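Local coordinates for protein phosphoglycerate kinase (Coxiella burnetii, PDB 4NG4) that catalyses the reversible transfer of a phosphoryl group between ATP and 3-phosphoglycerate in glycolysis, acting as a monomer, at residues Leu33-Lys38 with Glu46-Ala51; Ser69-Pro74 with Phe83-Val88; Pro195-Val200 with Lys312-Ala317. All coordinates share one frame; numbering follows the deposited sequence.

Contact 1: Leu33-Lys38 with Glu46-Ala51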
loop_
_atom_site.group_PDB
_atom_site.type_symbol
_atom_site.label_atom_id
_atom_site.label_comp_id
_atom_site.label_asym_id
_atom_site.label_seq_id
_atom_site.Cartn_x
_atom_site.Cartn_y
_atom_site.Cartn_z
ATOM N N LEU A 33 -10.722 3.828 9.453
ATOM C CA LEU A 33 -10.953 5.210 9.891
ATOM C C LEU A 33 -9.848 5.660 10.860
ATOM O O LEU A 33 -10.055 6.576 11.638
ATOM C CB LEU A 33 -12.326 5.300 10.576
ATOM C CG LEU A 33 -13.466 4.570 9.846
ATOM C CD1 LEU A 33 -14.816 4.841 10.525
ATOM C CD2 LEU A 33 -13.517 4.948 8.364
ATOM N N ASN A 34 -8.685 5.005 10.774
ATOM C CA ASN A 34 -7.524 5.203 11.669
ATOM C C ASN A 34 -6.808 6.515 11.361
ATOM O O ASN A 34 -5.721 6.522 10.811
ATOM C CB ASN A 34 -6.553 4.001 11.516
ATOM C CG ASN A 34 -5.353 4.073 12.428
ATOM O OD1 ASN A 34 -5.421 4.585 13.525
ATOM N ND2 ASN A 34 -4.244 3.538 11.972
ATOM N N VAL A 35 -7.432 7.615 11.733
ATOM C CA VAL A 35 -6.962 8.937 11.359
ATOM C C VAL A 35 -5.882 9.452 12.311
ATOM O O VAL A 35 -5.875 9.093 13.477
ATOM C CB VAL A 35 -8.136 9.949 11.315
ATOM C CG1 VAL A 35 -9.167 9.520 10.274
ATOM C CG2 VAL A 35 -8.774 10.080 12.685
ATOM N N PRO A 36 -4.967 10.305 11.811
ATOM C CA PRO A 36 -4.019 11.044 12.671
ATOM C C PRO A 36 -4.721 11.992 13.657
ATOM O O PRO A 36 -5.808 12.483 13.357
ATOM C CB PRO A 36 -3.191 11.857 11.670
ATOM C CG PRO A 36 -3.385 11.192 10.365
ATOM C CD PRO A 36 -4.745 10.586 10.383
ATOM N N MET A 37 -4.113 12.236 14.818
ATOM C CA MET A 37 -4.713 13.102 15.841
ATOM C C MET A 37 -3.674 13.878 16.652
ATOM O O MET A 37 -2.605 13.369 16.952
ATOM C CB MET A 37 -5.583 12.278 16.804
ATOM C CG MET A 37 -6.814 11.639 16.154
ATOM S SD MET A 37 -8.068 11.087 17.319
ATOM C CE MET A 37 -9.203 10.248 16.234
ATOM N N LYS A 38 -4.009 15.115 17.002
ATOM C CA LYS A 38 -3.159 15.957 17.843
ATOM C C LYS A 38 -3.962 16.418 19.036
ATOM O O LYS A 38 -4.954 17.138 18.873
ATOM C CB LYS A 38 -2.665 17.196 17.080
ATOM C CG LYS A 38 -1.357 16.995 16.329
ATOM C CD LYS A 38 -1.032 18.201 15.431
ATOM C CE LYS A 38 0.013 17.855 14.362
ATOM N NZ LYS A 38 0.037 18.866 13.274
ATOM N N GLU A 46 -8.758 12.141 5.324
ATOM C CA GLU A 46 -8.864 11.568 3.987
ATOM C C GLU A 46 -9.495 10.168 4.025
ATOM O O GLU A 46 -10.180 9.774 3.071
ATOM C CB GLU A 46 -7.481 11.559 3.301
ATOM C CG GLU A 46 -7.397 10.870 1.926
ATOM C CD GLU A 46 -8.168 11.567 0.811
ATOM O OE1 GLU A 46 -9.127 12.312 1.097
ATOM O OE2 GLU A 46 -7.821 11.340 -0.370
ATOM N N ARG A 47 -9.302 9.449 5.134
ATOM C CA ARG A 47 -9.796 8.083 5.264
ATOM C C ARG A 47 -11.287 8.059 5.473
ATOM O O ARG A 47 -11.974 7.176 4.961
ATOM C CB ARG A 47 -9.114 7.353 6.411
ATOM C CG ARG A 47 -7.631 7.583 6.443
ATOM C CD ARG A 47 -6.863 6.541 7.223
ATOM N NE ARG A 47 -5.449 6.925 7.274
ATOM C CZ ARG A 47 -4.457 6.153 7.708
ATOM N NH1 ARG A 47 -4.691 4.926 8.145
ATOM N NH2 ARG A 47 -3.219 6.622 7.694
ATOM N N ILE A 48 -11.795 9.020 6.232
ATOM C CA ILE A 48 -13.243 9.145 6.401
ATOM C C ILE A 48 -13.875 9.504 5.056
ATOM O O ILE A 48 -14.840 8.865 4.632
ATOM C CB ILE A 48 -13.629 10.218 7.442
ATOM C CG1 ILE A 48 -12.994 9.911 8.809
ATOM C CG2 ILE A 48 -15.146 10.309 7.572
ATOM C CD1 ILE A 48 -12.632 11.161 9.595
ATOM N N VAL A 49 -13.308 10.515 4.389
ATOM C CA VAL A 49 -13.796 10.969 3.076
ATOM C C VAL A 49 -13.822 9.804 2.068
ATOM O O VAL A 49 -14.742 9.694 1.249
ATOM C CB VAL A 49 -12.945 12.162 2.512
ATOM C CG1 VAL A 49 -13.303 12.456 1.057
ATOM C CG2 VAL A 49 -13.126 13.420 3.355
ATOM N N ARG A 50 -12.815 8.934 2.152
ATOM C CA ARG A 50 -12.714 7.760 1.279
ATOM C C ARG A 50 -13.774 6.705 1.650
ATOM O O ARG A 50 -14.440 6.153 0.786
ATOM C CB ARG A 50 -11.300 7.165 1.369
ATOM C CG ARG A 50 -10.544 7.009 0.036
ATOM C CD ARG A 50 -9.047 7.393 0.160
ATOM N NE ARG A 50 -8.497 7.060 1.480
ATOM C CZ ARG A 50 -7.289 7.407 1.922
ATOM N NH1 ARG A 50 -6.448 8.089 1.139
ATOM N NH2 ARG A 50 -6.910 7.056 3.153
ATOM N N ALA A 51 -13.944 6.455 2.941
ATOM C CA ALA A 51 -14.891 5.449 3.418
ATOM C C ALA A 51 -16.364 5.872 3.298
ATOM O O ALA A 51 -17.258 5.018 3.337
ATOM C CB ALA A 51 -14.570 5.072 4.863
#
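Arg47 turns its CG anti to the carbonyl carbon (chi1 -44°) and then runs extended from CG to NE, which carries the guanidinium alongside Asn34. The two side chains point the same way, their amide and guanidinium planes 85° apart. Above one guanidinium face, offset toward its rim, sits the main-chain oxygen of Asn34, with Asn34 O 3.3 Å from Arg47 NH1. Coming in over the face, this oxygen is not in the path of an N-H, so the approach is not a hydrogen bond. NH1 has a long, weak ion pair with Asp32 instead, and the amide oxygen of Asn34 accepts from the backbone N of Gly72. Asn34 is itself the centre of an inverse gamma turn. The rest of the contact is apolar: Leu33 CD2 meets Ala51 CB at 3.7 Å, and Val35 CG1 rests on Ile48 CD1 at 3.9 Å. Leu33, Asn34 and Arg47 are predicted to bind substrate, and the polar ends of Asn34 and Arg47 lie beside the apolar pairs. The loop after strand 26-31 thus packs on the N-terminal part of helix 46-60, while helix 86-94 adds Val88 against Leu33, and Leu91 and Leu92 against Ile48.

Contact 2: Ser69-Pro74 with Phe83-Val88; sequences SHLGRP and FSLAPV
Ser69 starts the contact with its CB 4.0 Å from Leu85 CD1, and the same methyl reaches the Ser69 carbonyl oxygen. Its hydroxyl OG hydrogen-bonds to the backbone N of Leu33, in the loop after strand 26-31. His70 points its CB away from residues 83-88, and its ring packs on Asp32, Asn34 and Arg124, with ND1 hydrogen-bonded to Arg30 NH1. At Leu71 the side chain swings back: CG lies anti to the backbone N (chi1 -165°), which brings CD1 to the carbonyl of Ser84 and to Leu85, with Leu71 CD1 3.8 Å from Leu85 CD2. This is the loop that leaves the C-terminal end of strand 64-69 in the parallel sheet of the N-terminal domain and leads to helix 86-94, whose N-cap position is Leu85. His70 to Arg73 are predicted to bind substrate. Gly72, at a positive phi of 57°, brings its CA to 4.1 Å from Phe83 CD1, approaching the ring obliquely. Arg73 points its CB away from residues 83-88 and meets Phe83 through its backbone, the carbonyl oxygen lying over one ring face with Arg73 O 4.0 Å from Phe83 CZ. Pro74 covers the same face: its CA stands above the plane toward the rim, and Pro74 CB lies 3.9 Å from Phe83 CD2. Asn122 ties the two segments together, its ND2 donating to the carbonyl oxygens of both Leu71 and Phe83.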
loop_
_atom_site.group_PDB
_atom_site.type_symbol
_atom_site.label_atom_id
_atom_site.label_comp_id
_atom_site.label_asym_id
_atom_site.label_seq_id
_atom_site.Cartn_x
_atom_site.Cartn_y
_atom_site.Cartn_z
ATOM N N SER A 69 -14.099 -0.127 13.088
ATOM C CA SER A 69 -12.763 0.387 12.767
ATOM C C SER A 69 -11.756 0.289 13.905
ATOM O O SER A 69 -12.112 0.097 15.066
ATOM C CB SER A 69 -12.806 1.847 12.308
ATOM O OG SER A 69 -11.559 2.217 11.742
ATOM N N HIS A 70 -10.483 0.407 13.539
ATOM C CA HIS A 70 -9.425 0.442 14.521
ATOM C C HIS A 70 -8.998 1.893 14.686
ATOM O O HIS A 70 -9.436 2.752 13.928
ATOM C CB HIS A 70 -8.262 -0.480 14.125
ATOM C CG HIS A 70 -7.526 -0.043 12.900
ATOM N ND1 HIS A 70 -8.028 -0.214 11.629
ATOM C CD2 HIS A 70 -6.319 0.556 12.753
ATOM C CE1 HIS A 70 -7.162 0.257 10.749
ATOM N NE2 HIS A 70 -6.121 0.738 11.405
ATOM N N LEU A 71 -8.188 2.167 15.709
ATOM C CA LEU A 71 -7.596 3.495 15.914
ATOM C C LEU A 71 -6.373 3.339 16.792
ATOM O O LEU A 71 -6.471 2.865 17.913
ATOM C CB LEU A 71 -8.592 4.447 16.567
ATOM C CG LEU A 71 -8.266 5.942 16.532
ATOM C CD1 LEU A 71 -9.348 6.736 17.265
ATOM C CD2 LEU A 71 -6.936 6.226 17.156
ATOM N N GLY A 72 -5.220 3.718 16.272
ATOM C CA GLY A 72 -3.977 3.573 17.000
ATOM C C GLY A 72 -3.661 2.149 17.443
ATOM O O GLY A 72 -4.093 1.168 16.822
ATOM N N ARG A 73 -2.885 2.050 18.519
ATOM C CA ARG A 73 -2.569 0.787 19.158
ATOM C C ARG A 73 -2.795 0.904 20.666
ATOM O O ARG A 73 -1.871 1.248 21.419
ATOM C CB ARG A 73 -1.129 0.412 18.861
ATOM C CG ARG A 73 -0.870 0.148 17.388
ATOM C CD ARG A 73 0.577 -0.184 17.107
ATOM N NE ARG A 73 0.847 -0.213 15.675
ATOM C CZ ARG A 73 0.511 -1.206 14.851
ATOM N NH1 ARG A 73 -0.116 -2.284 15.293
ATOM N NH2 ARG A 73 0.807 -1.128 13.568
ATOM N N PRO A 74 -4.037 0.648 21.113
ATOM C CA PRO A 74 -4.357 0.637 22.532
ATOM C C PRO A 74 -3.964 -0.685 23.188
ATOM O O PRO A 74 -3.637 -1.640 22.482
ATOM C CB PRO A 74 -5.873 0.789 22.529
ATOM C CG PRO A 74 -6.286 0.092 21.303
ATOM C CD PRO A 74 -5.238 0.410 20.292
ATOM N N PHE A 83 -7.580 6.742 22.416
ATOM C CA PHE A 83 -7.838 5.852 21.302
ATOM C C PHE A 83 -9.340 5.604 21.144
ATOM O O PHE A 83 -9.774 4.519 20.759
ATOM C CB PHE A 83 -7.093 4.526 21.515
ATOM C CG PHE A 83 -5.612 4.691 21.799
ATOM C CD1 PHE A 83 -4.720 4.976 20.765
ATOM C CD2 PHE A 83 -5.108 4.546 23.092
ATOM C CE1 PHE A 83 -3.359 5.129 21.018
ATOM C CE2 PHE A 83 -3.737 4.696 23.344
ATOM C CZ PHE A 83 -2.873 4.986 22.311
ATOM N N SER A 84 -10.134 6.624 21.424
ATOM C CA SER A 84 -11.572 6.540 21.234
ATOM C C SER A 84 -11.951 7.015 19.824
ATOM O O SER A 84 -11.428 8.017 19.345
ATOM C CB SER A 84 -12.286 7.391 22.291
ATOM O OG SER A 84 -13.687 7.155 22.291
ATOM N N LEU A 85 -12.867 6.313 19.165
ATOM C CA LEU A 85 -13.397 6.764 17.882
ATOM C C LEU A 85 -14.433 7.908 18.022
ATOM O O LEU A 85 -15.205 8.180 17.097
ATOM C CB LEU A 85 -14.017 5.577 17.129
ATOM C CG LEU A 85 -13.047 4.621 16.441
ATOM C CD1 LEU A 85 -13.767 3.386 15.897
ATOM C CD2 LEU A 85 -12.295 5.344 15.333
ATOM N N ALA A 86 -14.446 8.585 19.166
ATOM C CA ALA A 86 -15.407 9.665 19.426
ATOM C C ALA A 86 -15.301 10.800 18.403
ATOM O O ALA A 86 -16.294 11.118 17.753
ATOM C CB ALA A 86 -15.252 10.209 20.881
ATOM N N PRO A 87 -14.100 11.405 18.240
ATOM C CA PRO A 87 -13.946 12.499 17.257
ATOM C C PRO A 87 -14.338 12.094 15.831
ATOM O O PRO A 87 -14.851 12.908 15.066
ATOM C CB PRO A 87 -12.452 12.850 17.344
ATOM C CG PRO A 87 -12.022 12.387 18.700
ATOM C CD PRO A 87 -12.821 11.127 18.929
ATOM N N VAL A 88 -14.112 10.835 15.491
ATOM C CA VAL A 88 -14.554 10.316 14.218
ATOM C C VAL A 88 -16.072 10.350 14.171
ATOM O O VAL A 88 -16.645 10.835 13.198
ATOM C CB VAL A 88 -14.086 8.874 13.996
ATOM C CG1 VAL A 88 -14.514 8.388 12.599
ATOM C CG2 VAL A 88 -12.580 8.776 14.192
#

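Contact 3: Pro195-Val200 with Lys312-Ala317; sequences PLVAVV and KLMAQA
The ring of Pro195, puckered at CG and following a cis peptide bond, meets the main-chain carbonyl of Gln316 by its CG-CD edge, with Pro195 CG 3.6 Å from Gln316 O. The carbonyl oxygen of Pro195 lies 3.8 Å from Ala317 CA, so the residue before the strand meets the residue after the helix. Further along, Val197 uses both methyls, on different residues of 312-317. CG1, anti to the backbone N (chi1 178°), meets the methyl at the end of Met314, with Val197 CG1 3.9 Å from Met314 CE. CG2 lies on the other branch, with Val197 CG2 4.1 Å from Ala317 CB, and close to the carbonyl oxygen of Leu313. Met314 leaves the helix with its CB pointing away from the strand, but the chain bends at chi2 and chi3, so that its side chain crosses that of Val197 at about a right angle. The helix packs on one side of the parallel sheet of the nucleotide-binding, Rossmann-like alpha/beta domain, with the side chain of Val199 about 10 Å from the bound ADP. Strand 196-200 and helix 312-316 run 8.8 Å apart with their directions at 139°, closer to antiparallel than to parallel. Helix 304-316 feeds directly into strand 319-323, which pairs with strand 196-202 in the parallel sheet. Leu341, Ala344 and Val345 of helix 336-347 cover Met314, and Gln221 of strand 221-226 touches Pro195, Val197 and Leu313.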
loop_
_atom_site.group_PDB
_atom_site.type_symbol
_atom_site.label_atom_id
_atom_site.label_comp_id
_atom_site.label_asym_id
_atom_site.label_seq_id
_atom_site.Cartn_x
_atom_site.Cartn_y
_atom_site.Cartn_z
ATOM N N PRO A 195 3.657 -3.548 -22.931
ATOM C CA PRO A 195 4.581 -4.069 -21.903
ATOM C C PRO A 195 4.238 -3.586 -20.493
ATOM O O PRO A 195 3.811 -2.440 -20.324
ATOM C CB PRO A 195 5.953 -3.524 -22.325
ATOM C CG PRO A 195 5.701 -2.554 -23.426
ATOM C CD PRO A 195 4.377 -2.895 -24.035
ATOM N N LEU A 196 4.388 -4.476 -19.513
ATOM C CA LEU A 196 4.292 -4.115 -18.113
ATOM C C LEU A 196 5.688 -3.763 -17.646
ATOM O O LEU A 196 6.618 -4.523 -17.897
ATOM C CB LEU A 196 3.758 -5.287 -17.298
ATOM C CG LEU A 196 3.736 -5.106 -15.777
ATOM C CD1 LEU A 196 2.707 -4.069 -15.398
ATOM C CD2 LEU A 196 3.465 -6.427 -15.077
ATOM N N VAL A 197 5.836 -2.622 -16.975
ATOM C CA VAL A 197 7.110 -2.240 -16.349
ATOM C C VAL A 197 6.953 -2.012 -14.850
ATOM O O VAL A 197 5.982 -1.415 -14.403
ATOM C CB VAL A 197 7.678 -0.959 -16.970
ATOM C CG1 VAL A 197 8.962 -0.569 -16.275
ATOM C CG2 VAL A 197 7.922 -1.157 -18.440
ATOM N N ALA A 198 7.918 -2.476 -14.073
ATOM C CA ALA A 198 7.865 -2.343 -12.626
ATOM C C ALA A 198 9.127 -1.657 -12.158
ATOM O O ALA A 198 10.216 -2.189 -12.342
ATOM C CB ALA A 198 7.740 -3.708 -11.987
ATOM N N VAL A 199 8.980 -0.480 -11.560
ATOM C CA VAL A 199 10.090 0.250 -10.927
ATOM C C VAL A 199 10.074 -0.011 -9.427
ATOM O O VAL A 199 9.045 0.145 -8.782
ATOM C CB VAL A 199 9.941 1.764 -11.160
ATOM C CG1 VAL A 199 11.125 2.525 -10.617
ATOM C CG2 VAL A 199 9.732 2.041 -12.649
ATOM N N VAL A 200 11.209 -0.409 -8.870
ATOM C CA VAL A 200 11.277 -0.797 -7.455
ATOM C C VAL A 200 12.515 -0.163 -6.819
ATOM O O VAL A 200 13.646 -0.496 -7.184
ATOM C CB VAL A 200 11.319 -2.336 -7.309
ATOM C CG1 VAL A 200 11.693 -2.757 -5.866
ATOM C CG2 VAL A 200 9.990 -2.933 -7.757
ATOM N N LYS A 312 12.419 6.152 -21.546
ATOM C CA LYS A 312 12.003 5.395 -22.736
ATOM C C LYS A 312 11.029 4.284 -22.364
ATOM O O LYS A 312 9.985 4.148 -22.990
ATOM C CB LYS A 312 13.231 4.819 -23.467
ATOM C CG LYS A 312 12.944 4.160 -24.837
ATOM C CD LYS A 312 14.227 4.109 -25.715
ATOM C CE LYS A 312 14.067 3.279 -27.015
ATOM N NZ LYS A 312 12.978 3.791 -27.908
ATOM N N LEU A 313 11.359 3.514 -21.333
ATOM C CA LEU A 313 10.545 2.363 -20.946
ATOM C C LEU A 313 9.157 2.786 -20.419
ATOM O O LEU A 313 8.154 2.084 -20.654
ATOM C CB LEU A 313 11.287 1.495 -19.919
ATOM C CG LEU A 313 12.636 0.914 -20.363
ATOM C CD1 LEU A 313 13.402 0.227 -19.223
ATOM C CD2 LEU A 313 12.435 -0.024 -21.526
ATOM N N MET A 314 9.098 3.928 -19.726
ATOM C CA MET A 314 7.816 4.472 -19.272
ATOM C C MET A 314 6.950 4.914 -20.451
ATOM O O MET A 314 5.743 4.624 -20.486
ATOM C CB MET A 314 8.005 5.643 -18.296
ATOM C CG MET A 314 8.701 5.276 -16.973
ATOM S SD MET A 314 8.230 3.691 -16.278
ATOM C CE MET A 314 9.816 3.170 -15.629
ATOM N N ALA A 315 7.568 5.617 -21.404
ATOM C CA ALA A 315 6.852 6.139 -22.577
ATOM C C ALA A 315 6.271 5.018 -23.464
ATOM O O ALA A 315 5.211 5.157 -24.073
ATOM C CB ALA A 315 7.777 7.039 -23.380
ATOM N N GLN A 316 6.975 3.892 -23.498
ATOM C CA GLN A 316 6.593 2.752 -24.311
ATOM C C GLN A 316 5.663 1.798 -23.575
ATOM O O GLN A 316 5.114 0.879 -24.182
ATOM C CB GLN A 316 7.849 1.993 -24.720
ATOM C CG GLN A 316 8.753 2.764 -25.652
ATOM C CD GLN A 316 10.096 2.086 -25.863
ATOM O OE1 GLN A 316 10.538 1.267 -25.035
ATOM N NE2 GLN A 316 10.767 2.435 -26.967
ATOM N N ALA A 317 5.501 2.009 -22.267
ATOM C CA ALA A 317 4.792 1.074 -21.397
ATOM C C ALA A 317 3.295 1.135 -21.613
ATOM O O ALA A 317 2.736 2.208 -21.865
ATOM C CB ALA A 317 5.111 1.363 -19.949
#

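How the contacts relate
Contacts 1 and 2 come one after the other along the chain, their centres 10 Å apart, and contact 3 follows more than a hundred residues later. The first two share the parallel sheet of the N-terminal domain: the loops after neighbouring strands 26-31 and 64-69 lie side by side and are joined by two probable hydrogen bonds, and helix 86-94, which begins in contact 2, also packs on contact 1. Together they build part of the predicted substrate site. Contact 3 belongs to the nucleotide-binding domain, on the opposite side of the chain's centre, about 33 Å from contact 1 and 40 Å from contact 2 between centres. The two domains are those of a two-domain kinase, the predicted phosphoglycerate site in one and the bound ADP in the other.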